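Local coordinates for tyrosine-protein phosphatase non-receptor type 18 (Homo sapiens, PDB 2OC3) that removes phosphate from phosphotyrosines of proteins, among them autophosphorylated tyrosine kinases, through this classical tyrosine phosphatase catalytic domain, at residues A[206-211]-A[292-297]. Numbering follows the deposited sequence.
Sequences SSPDHM and VAQMFC
Q294 reaches across from the last turn of its helix to D209 and spends both halves of its amide there. The direct bond runs from NE2 of Q294 to OD1 of D209, 2.9 Å long with an N-H...O angle of 157°. The carboxylate oxygen lies close to the amide plane of Q294, but the NH2 comes to it from above the carboxylate, and the two flat groups are turned 52° apart. A water closes the other side: it donates to OE1 of Q294 and to OD2 of D209, 2.7 Å from each, so amide and carboxylate are joined at both ends, a pattern that probably fixes which way round the amide sits. With CG anti to the backbone N (chi1 169°) the Q294 chain heads toward D209, and its extended run beyond CG supplies the reach.

D209 is steadied from its own side. The hydroxyl of S207 donates to the anti lone pair of OD2 of D209 over 2.8 Å, which leaves that oxygen with two donors, serine and water, while OD1 takes the glutamine.

Van der Waals contact is slight. The ring of P208 passes the amide at an angle, with its CG 3.9 Å from OE1 of Q294. Cutting Q294 back to an alanine would probably leave OD1 of D209 without its amide donor, the water without one acceptor, and the P208 ring less covered.

All this is a small, partly exposed polar link between two helices of the tyrosine phosphatase catalytic domain, joining the start of 209-222 to the end of 282-296, away from the predicted catalytic cysteine. Around it the contacts are mostly apolar: P208 rests on H290 and T291, M211 sits against F287 and T291 and against V242 and L243 of helix 238-254, and Q294 touches L212 of helix 209-222.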
# COMPACT_ATOMS: atom_id res chain seq x y z
N SER A 206 -18.41 4.04 3.84
CA SER A 206 -19.71 4.59 3.45
C SER A 206 -19.65 5.51 2.24
O SER A 206 -20.61 5.62 1.49
CB SER A 206 -20.34 5.33 4.63
OG SER A 206 -19.48 6.32 5.17
N SER A 207 -18.52 6.19 2.06
CA SER A 207 -18.28 7.05 0.89
C SER A 207 -16.77 7.17 0.66
O SER A 207 -16.00 6.87 1.56
CB SER A 207 -18.89 8.42 1.11
OG SER A 207 -18.05 9.26 1.86
N PRO A 208 -16.34 7.55 -0.57
CA PRO A 208 -14.91 7.68 -0.86
C PRO A 208 -14.24 8.91 -0.29
O PRO A 208 -13.01 9.07 -0.42
CB PRO A 208 -14.85 7.78 -2.39
CG PRO A 208 -16.21 7.49 -2.88
CD PRO A 208 -17.16 7.78 -1.77
N ASP A 209 -15.01 9.85 0.26
CA ASP A 209 -14.48 11.17 0.53
C ASP A 209 -13.25 11.16 1.41
O ASP A 209 -12.29 11.83 1.14
CB ASP A 209 -15.57 12.06 1.13
CG ASP A 209 -16.73 12.27 0.18
OD1 ASP A 209 -16.70 13.24 -0.60
OD2 ASP A 209 -17.67 11.44 0.20
N HIS A 210 -13.31 10.43 2.51
CA HIS A 210 -12.21 10.55 3.48
C HIS A 210 -10.97 9.83 2.98
O HIS A 210 -9.85 10.27 3.25
CB HIS A 210 -12.69 10.14 4.88
CG HIS A 210 -13.68 11.12 5.43
ND1 HIS A 210 -14.52 10.84 6.49
CD2 HIS A 210 -13.99 12.37 5.03
CE1 HIS A 210 -15.30 11.88 6.71
NE2 HIS A 210 -15.01 12.83 5.84
N MET A 211 -11.15 8.74 2.26
CA MET A 211 -10.00 8.10 1.61
C MET A 211 -9.35 9.03 0.60
O MET A 211 -8.12 9.12 0.50
CB MET A 211 -10.39 6.80 0.92
CG MET A 211 -9.23 6.13 0.21
SD MET A 211 -9.73 4.63 -0.71
CE MET A 211 -10.87 5.31 -1.89
N VAL A 292 -13.19 6.90 -8.39
CA VAL A 292 -12.68 7.47 -9.63
C VAL A 292 -13.75 8.36 -10.30
O VAL A 292 -13.42 9.45 -10.76
CB VAL A 292 -12.15 6.34 -10.57
CG1 VAL A 292 -11.86 6.89 -11.95
CG2 VAL A 292 -10.88 5.70 -9.94
N ALA A 293 -15.00 7.90 -10.32
CA ALA A 293 -16.12 8.70 -10.86
C ALA A 293 -16.21 10.04 -10.13
O ALA A 293 -16.37 11.10 -10.76
CB ALA A 293 -17.44 7.92 -10.75
N GLN A 294 -16.06 10.01 -8.80
CA GLN A 294 -16.11 11.23 -8.00
C GLN A 294 -14.95 12.16 -8.33
O GLN A 294 -15.14 13.39 -8.47
CB GLN A 294 -16.15 10.90 -6.53
CG GLN A 294 -15.93 12.10 -5.67
CD GLN A 294 -16.38 11.90 -4.27
OE1 GLN A 294 -17.23 11.05 -3.98
NE2 GLN A 294 -15.81 12.70 -3.36
N MET A 295 -13.75 11.61 -8.48
CA MET A 295 -12.61 12.43 -8.89
C MET A 295 -12.83 13.05 -10.25
O MET A 295 -12.41 14.17 -10.48
CB MET A 295 -11.32 11.60 -8.94
CG MET A 295 -10.88 11.02 -7.63
SD MET A 295 -9.12 10.54 -7.62
CE MET A 295 -8.78 10.52 -9.36
N PHE A 296 -13.46 12.31 -11.15
CA PHE A 296 -13.69 12.78 -12.52
C PHE A 296 -14.86 13.76 -12.58
O PHE A 296 -15.07 14.42 -13.61
CB PHE A 296 -13.92 11.59 -13.47
CG PHE A 296 -12.68 10.79 -13.79
CD1 PHE A 296 -11.47 11.03 -13.16
CD2 PHE A 296 -12.73 9.78 -14.72
CE1 PHE A 296 -10.35 10.27 -13.47
CE2 PHE A 296 -11.61 9.03 -15.02
CZ PHE A 296 -10.42 9.29 -14.39
N CYS A 297 -15.59 13.87 -11.46
CA CYS A 297 -16.73 14.77 -11.25
C CYS A 297 -17.94 14.37 -12.08
O CYS A 297 -18.97 13.97 -11.53
CB CYS A 297 -16.36 16.24 -11.46
SG CYS A 297 -15.20 16.87 -10.21
O HOH W 1 -18.96 10.60 -1.96